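PDB 2R5S: uncharacterized protein VP0806, which is of unknown function, though the full-length protein carries a thioredoxin domain that may act as a protein-disulfide reductase, and this C-terminal part is a helical tetratricopeptide-repeat domain. Local coordinates for residues 53-56 against 57-60; 130-133 against 134-138; 140-143 against 144-147; 148-151 against 152-156; 162-165 against 166-170. All coordinates share one frame; numbering follows the deposited sequence.

Contact 1: residues 53-56 against 57-60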
loop_
_atom_site.group_PDB
_atom_site.type_symbol
_atom_site.label_atom_id
_atom_site.label_comp_id
_atom_site.label_asym_id
_atom_site.label_seq_id
_atom_site.Cartn_x
_atom_site.Cartn_y
_atom_site.Cartn_z
ATOM N N THR A 53 -1.833 5.949 2.531
ATOM C CA THR A 53 -1.271 5.464 1.274
ATOM C C THR A 53 -1.402 3.952 1.140
ATOM O O THR A 53 -0.903 3.353 0.180
ATOM C CB THR A 53 0.159 5.861 1.113
ATOM O OG1 THR A 53 0.901 5.336 2.236
ATOM C CG2 THR A 53 0.261 7.412 0.992
ATOM N N LYS A 54 -2.097 3.367 2.113
ATOM C CA LYS A 54 -2.600 2.006 2.042
ATOM C C LYS A 54 -1.502 0.987 2.244
ATOM O O LYS A 54 -1.544 -0.142 1.740
ATOM C CB LYS A 54 -3.457 1.808 0.777
ATOM C CG LYS A 54 -4.600 2.883 0.694
ATOM C CD LYS A 54 -5.840 2.420 -0.043
ATOM C CE LYS A 54 -6.571 1.301 0.719
ATOM N NZ LYS A 54 -7.346 0.371 -0.194
ATOM N N GLN A 55 -0.504 1.404 3.013
ATOM C CA GLN A 55 0.613 0.545 3.368
ATOM C C GLN A 55 0.383 0.103 4.796
ATOM O O GLN A 55 1.028 0.612 5.673
ATOM C CB GLN A 55 1.897 1.341 3.278
ATOM C CG GLN A 55 2.031 2.167 1.987
ATOM C CD GLN A 55 3.427 2.689 1.763
ATOM O OE1 GLN A 55 4.328 1.942 1.385
ATOM N NE2 GLN A 55 3.622 3.980 1.996
ATOM N N PHE A 56 -0.578 -0.807 5.016
ATOM C CA PHE A 56 -1.152 -1.128 6.354
ATOM C C PHE A 56 -0.195 -1.921 7.232
ATOM O O PHE A 56 -0.139 -1.749 8.434
ATOM C CB PHE A 56 -2.453 -1.918 6.197
ATOM C CG PHE A 56 -3.554 -1.163 5.491
ATOM C CD1 PHE A 56 -3.812 0.153 5.787
ATOM C CD2 PHE A 56 -4.365 -1.790 4.566
ATOM C CE1 PHE A 56 -4.813 0.840 5.159
ATOM C CE2 PHE A 56 -5.371 -1.082 3.932
ATOM C CZ PHE A 56 -5.579 0.216 4.234
ATOM N N GLU A 57 0.595 -2.763 6.597
ATOM C CA GLU A 57 1.627 -3.520 7.281
ATOM C C GLU A 57 2.776 -2.682 7.824
ATOM O O GLU A 57 3.095 -2.729 8.975
ATOM C CB GLU A 57 2.181 -4.570 6.321
ATOM C CG GLU A 57 3.072 -5.428 7.001
ATOM C CD GLU A 57 2.414 -6.741 7.301
ATOM O OE1 GLU A 57 3.025 -7.741 6.872
ATOM O OE2 GLU A 57 1.295 -6.759 7.932
ATOM N N LEU A 58 3.421 -1.920 6.965
ATOM C CA LEU A 58 4.288 -0.842 7.453
ATOM C C LEU A 58 3.584 0.021 8.534
ATOM O O LEU A 58 4.179 0.273 9.549
ATOM C CB LEU A 58 4.789 -0.002 6.277
ATOM C CG LEU A 58 5.809 -0.614 5.304
ATOM C CD1 LEU A 58 6.199 0.445 4.296
ATOM C CD2 LEU A 58 7.095 -1.237 5.942
ATOM N N ALA A 59 2.326 0.451 8.348
ATOM C CA ALA A 59 1.659 1.276 9.398
ATOM C C ALA A 59 1.579 0.536 10.762
ATOM O O ALA A 59 1.928 1.076 11.804
ATOM C CB ALA A 59 0.259 1.774 8.954
ATOM N N GLN A 60 1.212 -0.736 10.746
ATOM C CA GLN A 60 0.981 -1.461 11.979
ATOM C C GLN A 60 2.305 -1.680 12.740
ATOM O O GLN A 60 2.368 -1.665 13.965
ATOM C CB GLN A 60 0.395 -2.837 11.647
ATOM C CG GLN A 60 0.312 -3.716 12.855
ATOM C CD GLN A 60 0.594 -5.122 12.520
ATOM O OE1 GLN A 60 1.751 -5.586 12.638
ATOM N NE2 GLN A 60 -0.437 -5.850 12.112
#
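Gln55 meets Leu58 and Ala59 across the first turn of helix 56-63, an N-cap junction in the tetratricopeptide-repeat part of the chain, where helix 40-52 closes and the next helix opens almost at once. The preceding helix ends in a Schellman motif with Lys54, at positive phi (76°), as its C-prime residue, and Gln55 then takes the N-cap position. Its side chain leaves with CG anti to its own carbonyl carbon (chi1 -47°) and runs on extended, which carries the amide over to the flank of Leu58. The two side chains cross obliquely, and their contact is a loose one of OE1 against the methyl CD1 at 3.8 Å. The other end of the amide turns back: Gln55 NE2 donates to Thr53 OG1 at 3.0 Å, with the hydroxyl close to the amide plane, and this fixes the rotation of the group. Thr53 OG1 is also bonded to the carbonyl oxygens of Cys49 and Leu50, so the amide is tied to the end of the previous helix. Phe56 starts away from the turn that follows, although its CB still touches it. One face of its ring lies over Lys54 CA, toward the rim, and the ring also stacks with His85 of helix 73-88. Ala59, by contrast, points its methyl back into the turn and rests on Leu50 and Leu51. Two backbone bonds close the turn: Gln60 N reaches Phe56 O at 2.9 Å, while Ala59 N meets Gln55 O at 3.0 Å.

Contact 2: residues 130-133 against 134-138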
loop_
_atom_site.group_PDB
_atom_site.type_symbol
_atom_site.label_atom_id
_atom_site.label_comp_id
_atom_site.label_asym_id
_atom_site.label_seq_id
_atom_site.Cartn_x
_atom_site.Cartn_y
_atom_site.Cartn_z
ATOM N N LEU A 130 -0.471 -11.844 -7.835
ATOM C CA LEU A 130 -1.418 -12.549 -8.701
ATOM C C LEU A 130 -1.133 -12.269 -10.193
ATOM O O LEU A 130 -0.910 -13.191 -10.986
ATOM C CB LEU A 130 -2.867 -12.118 -8.392
ATOM C CG LEU A 130 -3.816 -13.227 -8.812
ATOM C CD1 LEU A 130 -3.621 -14.578 -8.028
ATOM C CD2 LEU A 130 -5.256 -12.716 -8.718
ATOM N N LEU A 131 -1.135 -10.994 -10.558
ATOM C CA LEU A 131 -0.991 -10.575 -11.951
ATOM C C LEU A 131 0.405 -10.907 -12.483
ATOM O O LEU A 131 0.569 -11.302 -13.651
ATOM C CB LEU A 131 -1.286 -9.078 -12.045
ATOM C CG LEU A 131 -2.793 -8.727 -12.310
ATOM C CD1 LEU A 131 -3.739 -9.791 -11.772
ATOM C CD2 LEU A 131 -3.313 -7.314 -11.913
ATOM N N TRP A 132 1.411 -10.741 -11.629
ATOM C CA TRP A 132 2.782 -10.863 -12.010
ATOM C C TRP A 132 2.956 -12.282 -12.509
ATOM O O TRP A 132 3.672 -12.527 -13.462
ATOM C CB TRP A 132 3.731 -10.642 -10.815
ATOM C CG TRP A 132 5.185 -11.107 -11.155
ATOM C CD1 TRP A 132 5.893 -12.187 -10.626
ATOM C CD2 TRP A 132 6.051 -10.509 -12.121
ATOM N NE1 TRP A 132 7.122 -12.272 -11.230
ATOM C CE2 TRP A 132 7.239 -11.248 -12.140
ATOM C CE3 TRP A 132 5.929 -9.406 -12.979
ATOM C CZ2 TRP A 132 8.280 -10.926 -12.986
ATOM C CZ3 TRP A 132 6.975 -9.096 -13.811
ATOM C CH2 TRP A 132 8.115 -9.838 -13.822
ATOM N N ASN A 133 2.302 -13.222 -11.825
ATOM C CA ASN A 133 2.402 -14.650 -12.131
ATOM C C ASN A 133 1.864 -14.997 -13.533
ATOM O O ASN A 133 2.278 -15.965 -14.140
ATOM C CB ASN A 133 1.695 -15.447 -11.042
ATOM C CG ASN A 133 2.635 -15.836 -9.894
ATOM O OD1 ASN A 133 3.857 -15.821 -10.033
ATOM N ND2 ASN A 133 2.059 -16.152 -8.754
ATOM N N ILE A 134 0.942 -14.178 -14.044
ATOM C CA ILE A 134 0.406 -14.358 -15.393
ATOM C C ILE A 134 1.356 -13.675 -16.409
ATOM O O ILE A 134 1.721 -14.246 -17.430
ATOM C CB ILE A 134 -1.007 -13.778 -15.443
ATOM C CG1 ILE A 134 -1.945 -14.620 -14.583
ATOM C CG2 ILE A 134 -1.553 -13.656 -16.878
ATOM C CD1 ILE A 134 -3.222 -14.010 -14.383
ATOM N N LEU A 135 1.803 -12.465 -16.080
ATOM C CA LEU A 135 2.537 -11.606 -17.004
ATOM C C LEU A 135 3.890 -12.113 -17.384
ATOM O O LEU A 135 4.360 -11.878 -18.505
ATOM C CB LEU A 135 2.631 -10.153 -16.493
ATOM C CG LEU A 135 1.371 -9.294 -16.258
ATOM C CD1 LEU A 135 1.750 -8.045 -15.469
ATOM C CD2 LEU A 135 0.625 -8.855 -17.480
ATOM N N LYS A 136 4.552 -12.775 -16.456
ATOM C CA LYS A 136 5.871 -13.329 -16.759
ATOM C C LYS A 136 5.816 -14.642 -17.549
ATOM O O LYS A 136 6.865 -15.254 -17.871
ATOM C CB LYS A 136 6.613 -13.568 -15.459
ATOM C CG LYS A 136 6.283 -14.835 -14.762
ATOM C CD LYS A 136 6.978 -14.826 -13.424
ATOM C CE LYS A 136 6.537 -15.986 -12.606
ATOM N NZ LYS A 136 7.519 -16.157 -11.505
ATOM N N VAL A 137 4.595 -15.097 -17.834
ATOM C CA VAL A 137 4.378 -16.174 -18.792
ATOM C C VAL A 137 3.901 -15.563 -20.085
ATOM O O VAL A 137 4.311 -16.020 -21.126
ATOM C CB VAL A 137 3.258 -17.157 -18.370
ATOM C CG1 VAL A 137 3.317 -18.415 -19.270
ATOM C CG2 VAL A 137 3.428 -17.582 -16.916
ATOM N N ASN A 138 3.035 -14.541 -19.999
ATOM C CA ASN A 138 2.304 -13.981 -21.143
ATOM C C ASN A 138 2.001 -12.499 -20.879
ATOM O O ASN A 138 0.892 -12.166 -20.364
ATOM C CB ASN A 138 0.941 -14.753 -21.283
ATOM C CG ASN A 138 0.081 -14.395 -22.570
ATOM O OD1 ASN A 138 -0.986 -14.997 -22.754
ATOM N ND2 ASN A 138 0.541 -13.472 -23.438
HETATM O O HOH W 1 5.530 -17.682 -9.989
#
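Trp132 and Lys136 form an i to i+4 pair across the C-terminal end of helix 124-135, with Trp132 in its last turn and Lys136 just beyond it, where the helix of this tetratricopeptide-repeat region runs out into a loop. The indole is set with CG anti to the backbone N (chi1 166°), and the lysine crosses it at about a right angle. Lys136 CB stands over one face in a CH-pi contact, 4.2 Å from the centroid of the six-membered ring, and farther along the chain Lys136 CD comes within 3.4 Å of Trp132 NE1. To lie there the lysine places CG between its backbone N and carbonyl carbon (chi1 82°) and then runs fully extended, alongside Asn133. A water joins those two ends, donating a hydrogen bond to Asn133 OD1 at 2.5 Å and accepting one from Lys136 NZ at 2.9 Å. Beneath them, Leu131 O accepts from both Ile134 N and Leu135 N, and Lys136 N bonds to Trp132 O. Leu131 and Leu135 face helix 145-157, Ile134 faces helix 108-120, and Trp132 also packs on Tyr167 and Gln170 of helix 162-174. The lysine therefore gives its aliphatic part to the aromatic face and leaves its ammonium to a water that it shares with Asn133, so the charge, presumably retained, need not be buried to cover the indole.

Contact 3: residues 140-143 against 144-147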
loop_
_atom_site.group_PDB
_atom_site.type_symbol
_atom_site.label_atom_id
_atom_site.label_comp_id
_atom_site.label_asym_id
_atom_site.label_seq_id
_atom_site.Cartn_x
_atom_site.Cartn_y
_atom_site.Cartn_z
ATOM N N GLY A 140 0.839 -10.454 -22.856
ATOM C CA GLY A 140 -0.403 -10.133 -23.592
ATOM C C GLY A 140 -1.644 -10.642 -22.901
ATOM O O GLY A 140 -2.776 -10.404 -23.376
ATOM N N ALA A 141 -1.457 -11.300 -21.753
ATOM C CA ALA A 141 -2.514 -12.118 -21.182
ATOM C C ALA A 141 -3.797 -11.370 -21.297
ATOM O O ALA A 141 -3.857 -10.225 -20.890
ATOM C CB ALA A 141 -2.262 -12.413 -19.731
ATOM N N GLN A 142 -4.833 -12.015 -21.808
ATOM C CA GLN A 142 -6.170 -11.423 -21.771
ATOM C C GLN A 142 -6.298 -10.149 -22.615
ATOM O O GLN A 142 -7.104 -9.247 -22.344
ATOM C CB GLN A 142 -6.688 -11.268 -20.319
ATOM C CG GLN A 142 -8.222 -10.954 -20.165
ATOM C CD GLN A 142 -9.158 -12.072 -20.642
ATOM O OE1 GLN A 142 -8.816 -13.252 -20.614
ATOM N NE2 GLN A 142 -10.376 -11.682 -21.069
ATOM N N ASP A 143 -5.598 -10.149 -23.737
ATOM C CA ASP A 143 -5.684 -9.042 -24.677
ATOM C C ASP A 143 -5.083 -7.800 -24.030
ATOM O O ASP A 143 -5.589 -6.670 -24.167
ATOM C CB ASP A 143 -7.147 -8.804 -25.153
ATOM C CG ASP A 143 -7.209 -8.260 -26.541
ATOM O OD1 ASP A 143 -6.204 -8.418 -27.265
ATOM O OD2 ASP A 143 -8.255 -7.675 -26.933
ATOM N N GLY A 144 -3.980 -8.029 -23.339
ATOM C CA GLY A 144 -3.365 -6.996 -22.540
ATOM C C GLY A 144 -4.151 -6.371 -21.406
ATOM O O GLY A 144 -3.694 -5.374 -20.859
ATOM N N GLU A 145 -5.300 -6.959 -21.035
ATOM C CA GLU A 145 -6.082 -6.527 -19.875
ATOM C C GLU A 145 -5.419 -6.851 -18.514
ATOM O O GLU A 145 -5.705 -6.199 -17.534
ATOM C CB GLU A 145 -7.549 -7.046 -19.999
ATOM C CG GLU A 145 -8.333 -7.330 -18.710
ATOM C CD GLU A 145 -9.837 -7.801 -18.943
ATOM O OE1 GLU A 145 -10.492 -8.279 -17.954
ATOM O OE2 GLU A 145 -10.345 -7.730 -20.102
ATOM N N VAL A 146 -4.531 -7.833 -18.452
ATOM C CA VAL A 146 -3.805 -8.136 -17.256
ATOM C C VAL A 146 -2.642 -7.188 -16.980
ATOM O O VAL A 146 -2.477 -6.753 -15.852
ATOM C CB VAL A 146 -3.199 -9.603 -17.305
ATOM C CG1 VAL A 146 -2.119 -9.784 -16.256
ATOM C CG2 VAL A 146 -4.306 -10.657 -17.180
ATOM N N LYS A 147 -1.799 -6.912 -17.985
ATOM C CA LYS A 147 -0.833 -5.861 -17.847
ATOM C C LYS A 147 -1.451 -4.509 -17.468
ATOM O O LYS A 147 -0.879 -3.801 -16.685
ATOM C CB LYS A 147 0.006 -5.695 -19.124
ATOM C CG LYS A 147 1.319 -4.981 -18.877
ATOM C CD LYS A 147 1.574 -4.041 -20.035
ATOM C CE LYS A 147 2.396 -4.735 -21.088
ATOM N NZ LYS A 147 3.762 -4.494 -20.723
#
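Gly140 O and Gly144 N are joined by a short, nearly straight hydrogen bond of 2.7 Å, which closes the tight loop leading into helix 145-157. The amide comes to that carbonyl from well above its plane. Overlapping it, Gln142 to Glu145 make a type I' beta turn, with Glu145 N bonded to Gln142 O at 3.2 Å and again placed above the carbonyl plane. A weak bond of 3.5 Å runs from Val146 N to Ala141 O, linking the helix start to the loop. Beside these backbone links two pairs of side chains meet. Gln142 and Glu145 lie side by side and point the same way, with amide and carboxylate planes 76° apart; the methylene CG of Gln142 lies against the carboxylate carbon CD of Glu145 at 3.7 Å. Ala141 CB packs against the CG2 branch of Val146, also at 3.7 Å, and that branch is anti to the carbonyl carbon of the valine (chi1 164° places CG1 anti to the N instead). What sets these positions is the backbone: Gln142, Asp143 and Gly144 all have positive phi, and Gly144, the N-cap residue, holds one of these values (60°). Around the turn, Ala141 and Val146 lean on Ile134 of helix 124-135, while Phe108 and Cys112 of helix 108-120 receive Gln142 and Glu145, so the helix start packs against both earlier helices.

Contact 4: residues 148-151 against 152-156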
loop_
_atom_site.group_PDB
_atom_site.type_symbol
_atom_site.label_atom_id
_atom_site.label_comp_id
_atom_site.label_asym_id
_atom_site.label_seq_id
_atom_site.Cartn_x
_atom_site.Cartn_y
_atom_site.Cartn_z
ATOM N N LYS A 148 -2.611 -4.167 -18.002
ATOM C CA LYS A 148 -3.233 -2.898 -17.683
ATOM C C LYS A 148 -3.737 -2.816 -16.236
ATOM O O LYS A 148 -3.648 -1.767 -15.543
ATOM C CB LYS A 148 -4.424 -2.674 -18.617
ATOM C CG LYS A 148 -5.130 -1.362 -18.367
ATOM C CD LYS A 148 -6.348 -1.230 -19.250
ATOM C CE LYS A 148 -7.134 -0.082 -18.815
ATOM N NZ LYS A 148 -6.725 1.121 -19.642
ATOM N N THR A 149 -4.342 -3.891 -15.773
ATOM C CA THR A 149 -4.818 -3.809 -14.414
ATOM C C THR A 149 -3.645 -3.865 -13.462
ATOM O O THR A 149 -3.653 -3.168 -12.499
ATOM C CB THR A 149 -5.969 -4.771 -14.001
ATOM O OG1 THR A 149 -5.543 -5.440 -12.826
ATOM C CG2 THR A 149 -6.301 -5.804 -15.034
ATOM N N PHE A 150 -2.596 -4.596 -13.786
ATOM C CA PHE A 150 -1.311 -4.431 -13.076
ATOM C C PHE A 150 -0.854 -2.949 -13.072
ATOM O O PHE A 150 -0.532 -2.395 -12.017
ATOM C CB PHE A 150 -0.294 -5.314 -13.785
ATOM C CG PHE A 150 0.972 -5.491 -13.081
ATOM C CD1 PHE A 150 1.123 -6.522 -12.142
ATOM C CD2 PHE A 150 2.076 -4.686 -13.394
ATOM C CE1 PHE A 150 2.391 -6.746 -11.495
ATOM C CE2 PHE A 150 3.313 -4.906 -12.746
ATOM C CZ PHE A 150 3.460 -5.920 -11.826
HETATM N N MSE A 151 -0.914 -2.295 -14.234
HETATM C CA MSE A 151 -0.445 -0.931 -14.403
HETATM C C MSE A 151 -1.327 0.132 -13.699
HETATM O O MSE A 151 -0.809 1.131 -13.195
HETATM C CB MSE A 151 -0.364 -0.608 -15.884
HETATM C CG MSE A 151 0.690 -1.435 -16.684
HETATM SE SE MSE A 151 2.504 -0.791 -16.701
HETATM C CE MSE A 151 2.398 0.828 -17.742
ATOM N N ASP A 152 -2.647 -0.065 -13.705
ATOM C CA ASP A 152 -3.530 0.849 -12.962
ATOM C C ASP A 152 -3.269 0.658 -11.444
ATOM O O ASP A 152 -3.252 1.617 -10.694
ATOM C CB ASP A 152 -5.023 0.597 -13.269
ATOM C CG ASP A 152 -5.385 0.714 -14.769
ATOM O OD1 ASP A 152 -4.758 1.490 -15.536
ATOM O OD2 ASP A 152 -6.347 0.003 -15.168
ATOM N N ILE A 153 -3.017 -0.578 -11.006
ATOM C CA ILE A 153 -2.724 -0.816 -9.573
ATOM C C ILE A 153 -1.444 -0.045 -9.180
ATOM O O ILE A 153 -1.409 0.618 -8.159
ATOM C CB ILE A 153 -2.715 -2.339 -9.189
ATOM C CG1 ILE A 153 -4.131 -2.931 -9.020
ATOM C CG2 ILE A 153 -1.995 -2.605 -7.840
ATOM C CD1 ILE A 153 -5.176 -2.489 -10.080
ATOM N N LEU A 154 -0.432 -0.069 -10.027
ATOM C CA LEU A 154 0.861 0.569 -9.699
ATOM C C LEU A 154 0.735 2.078 -9.591
ATOM O O LEU A 154 1.269 2.698 -8.661
ATOM C CB LEU A 154 1.946 0.235 -10.735
ATOM C CG LEU A 154 2.504 -1.203 -10.770
ATOM C CD1 LEU A 154 3.502 -1.289 -11.917
ATOM C CD2 LEU A 154 3.208 -1.638 -9.469
ATOM N N SER A 155 0.054 2.667 -10.576
ATOM C CA SER A 155 -0.073 4.088 -10.614
ATOM C C SER A 155 -1.006 4.496 -9.500
ATOM O O SER A 155 -0.764 5.496 -8.804
ATOM C CB SER A 155 -0.497 4.587 -12.005
ATOM O OG SER A 155 -1.903 4.562 -12.194
ATOM N N ALA A 156 -2.069 3.733 -9.292
ATOM C CA ALA A 156 -2.950 4.026 -8.126
ATOM C C ALA A 156 -2.115 4.161 -6.849
ATOM O O ALA A 156 -2.228 5.162 -6.149
ATOM C CB ALA A 156 -4.029 2.968 -7.944
#
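Phe150 and Leu154, one helical turn apart on helix 145-157, meet through ring atom CE2 and methyl CD1 at 3.7 Å. The phenylalanine has CG anti to its backbone N (chi1 -169°), which tilts the ring along the helix toward the leucine; Leu154 keeps CG anti to its carbonyl carbon and sends CD1 to meet it. Lys148 and Asp152 form the corresponding pair on an exposed face. The lysine is extended until its last torsion, and its CG lies 3.7 Å from Asp152 OD2. Its ammonium stays beyond salt-bridge range, with NZ 4.6 Å from Asp152 OD1, so any attraction is probably weak. Ile153 runs beside Thr149, pointing the same way. The hydroxyl Thr149 OG1 is buried here and finds no hydrogen-bond partner in the model. Four successive backbone bonds hold these residues in register, the shortest from Asp152 N to Lys148 O at 2.7 Å. Beyond the helix, Phe150 touches Leu131 and Leu135 of helix 124-135 as well as Tyr167 and Leu171 of helix 162-174. Helix 145-157, with apolar side chains buried against helices before and after it and charged ones outside, fits the stacked helices of a tetratricopeptide-repeat fold.

Contact 5: residues 162-165 against 166-170. With EDO (1,2-ethanediol), chain D.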
loop_
_atom_site.group_PDB
_atom_site.type_symbol
_atom_site.label_atom_id
_atom_site.label_comp_id
_atom_site.label_asym_id
_atom_site.label_seq_id
_atom_site.Cartn_x
_atom_site.Cartn_y
_atom_site.Cartn_z
ATOM N N ALA A 162 6.709 0.952 -1.628
ATOM C CA ALA A 162 7.812 0.005 -1.830
ATOM C C ALA A 162 7.338 -1.247 -2.544
ATOM O O ALA A 162 8.105 -1.884 -3.230
ATOM C CB ALA A 162 8.539 -0.328 -0.498
ATOM N N ILE A 163 6.064 -1.581 -2.399
ATOM C CA ILE A 163 5.471 -2.742 -3.102
ATOM C C ILE A 163 5.303 -2.319 -4.572
ATOM O O ILE A 163 5.765 -3.013 -5.455
ATOM C CB ILE A 163 4.139 -3.248 -2.416
ATOM C CG1 ILE A 163 4.441 -3.986 -1.102
ATOM C CG2 ILE A 163 3.309 -4.167 -3.331
ATOM C CD1 ILE A 163 5.284 -5.292 -1.274
ATOM N N ALA A 164 4.674 -1.162 -4.809
ATOM C CA ALA A 164 4.575 -0.592 -6.146
ATOM C C ALA A 164 5.968 -0.558 -6.793
ATOM O O ALA A 164 6.132 -1.051 -7.883
ATOM C CB ALA A 164 3.931 0.879 -6.108
ATOM N N SER A 165 6.977 -0.017 -6.115
ATOM C CA SER A 165 8.318 0.018 -6.683
ATOM C C SER A 165 8.942 -1.352 -6.988
ATOM O O SER A 165 9.723 -1.481 -7.932
ATOM C CB SER A 165 9.252 0.859 -5.819
ATOM O OG SER A 165 8.747 2.191 -5.690
ATOM N N LYS A 166 8.628 -2.384 -6.217
ATOM C CA LYS A 166 9.254 -3.669 -6.529
ATOM C C LYS A 166 8.654 -4.312 -7.790
ATOM O O LYS A 166 9.339 -4.870 -8.602
ATOM C CB LYS A 166 9.250 -4.612 -5.307
ATOM C CG LYS A 166 9.005 -6.073 -5.621
ATOM C CD LYS A 166 8.748 -6.860 -4.347
ATOM C CE LYS A 166 8.064 -8.170 -4.662
ATOM N NZ LYS A 166 8.998 -9.347 -4.858
ATOM N N TYR A 167 7.355 -4.190 -7.953
ATOM C CA TYR A 167 6.668 -4.685 -9.133
ATOM C C TYR A 167 6.855 -3.853 -10.382
ATOM O O TYR A 167 6.935 -4.429 -11.465
ATOM C CB TYR A 167 5.207 -4.946 -8.803
ATOM C CG TYR A 167 5.114 -6.157 -7.891
ATOM C CD1 TYR A 167 5.019 -7.444 -8.414
ATOM C CD2 TYR A 167 5.183 -6.015 -6.498
ATOM C CE1 TYR A 167 4.955 -8.506 -7.602
ATOM C CE2 TYR A 167 5.103 -7.100 -5.674
ATOM C CZ TYR A 167 4.978 -8.335 -6.234
ATOM O OH TYR A 167 4.945 -9.438 -5.422
ATOM N N ARG A 168 6.959 -2.534 -10.257
ATOM C CA ARG A 168 7.415 -1.716 -11.388
ATOM C C ARG A 168 8.722 -2.248 -11.964
ATOM O O ARG A 168 8.849 -2.382 -13.177
ATOM C CB ARG A 168 7.662 -0.270 -10.983
ATOM C CG ARG A 168 6.413 0.469 -10.807
ATOM C CD ARG A 168 6.594 1.977 -10.700
ATOM N NE ARG A 168 5.291 2.563 -10.303
ATOM C CZ ARG A 168 4.987 3.005 -9.081
ATOM N NH1 ARG A 168 5.918 2.975 -8.114
ATOM N NH2 ARG A 168 3.763 3.532 -8.837
ATOM N N ARG A 169 9.709 -2.485 -11.086
ATOM C CA ARG A 169 11.019 -2.992 -11.481
ATOM C C ARG A 169 10.882 -4.367 -12.084
ATOM O O ARG A 169 11.529 -4.680 -13.088
ATOM C CB ARG A 169 11.953 -3.103 -10.266
ATOM C CG ARG A 169 12.686 -1.834 -9.961
ATOM C CD ARG A 169 13.771 -2.098 -8.906
ATOM N NE ARG A 169 13.375 -1.641 -7.572
ATOM C CZ ARG A 169 13.023 -2.429 -6.557
ATOM N NH1 ARG A 169 13.020 -3.757 -6.681
ATOM N NH2 ARG A 169 12.677 -1.871 -5.405
ATOM N N GLN A 170 10.076 -5.209 -11.444
ATOM C CA GLN A 170 9.792 -6.518 -11.960
ATOM C C GLN A 170 9.323 -6.445 -13.385
ATOM O O GLN A 170 10.042 -6.878 -14.297
ATOM C CB GLN A 170 8.840 -7.305 -11.041
ATOM C CG GLN A 170 9.713 -7.970 -9.973
ATOM C CD GLN A 170 9.032 -8.848 -8.964
ATOM O OE1 GLN A 170 9.555 -8.994 -7.881
ATOM N NE2 GLN A 170 7.925 -9.459 -9.308
HETATM C C1 EDO D . 14.746 -3.498 -13.572
HETATM O O1 EDO D . 13.360 -3.136 -13.557
HETATM C C2 EDO D . 15.062 -4.525 -14.660
HETATM O O2 EDO D . 15.775 -3.967 -15.770
HETATM O O HOH W 2 8.765 3.420 -8.236
#
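Tyr167 N meets Ile163 O and Arg168 N meets Ala164 O in the first turns of helix 162-174, at 3.2 Å and 2.9 Å, both nearly straight. Lys166 N reaches Ala162 O at 3.1 Å, while the bond from Arg169 N to Ser165 O is weak.

Apolar contact comes from Ile163 and Tyr167, side by side and pointing the same way, with CG2 of the isoleucine near CD2 of the ring. The carbonyl oxygen of Ile163 also sits at the edge of that ring, in its plane. Farther out, Tyr167 OH bonds to Glu129 of helix 124-135.

The guanidinium groups are used in two ways. Arg168 runs extended from CG to NE, and Ala164 CB lies over one face of its guanidinium, 3.5 Å from NH1. A water bridges Ser165 OG (2.8 Å) and Arg168 NH1 (2.9 Å), with the serine oxygen at the edge of the guanidinium; Ser165 OG has a second partner in the backbone O of Asn161, and Arg168 NH2 is bonded to Gly158 O. The guanidinium thus ties this helix to the loop before it. Arg169 bends at chi3 (-102°), so that Ser165 O sits over the centre of one face of its guanidinium, 3.6 Å from the plane.

Tyr167 and Ala164 also pack on Phe150, Leu154 and Leu157 of helix 145-157, the helix-against-helix packing expected of consecutive helices in a tetratricopeptide-repeat domain.

Overall arrangement
Contacts 1 to 5 follow one another along the chain without overlap, and each is a short-range contact within one helix or at one of its ends. Contact 1 lies apart, in the earlier tetratricopeptide-repeat region, about 16 Å between centres from contact 5, which it nevertheless touches through Gln55 and Ala162. The other four belong to the later one, on helices 124-135, 145-157 and 162-174. Contacts 3 and 4 share helix 145-157, with centres about 12 Å apart. Contact 2 touches contacts 3, 4 and 5, and contact 4 touches contact 5 through Leu154 and Phe150. These three helices thus pack against one another as one part of the all-helical domain.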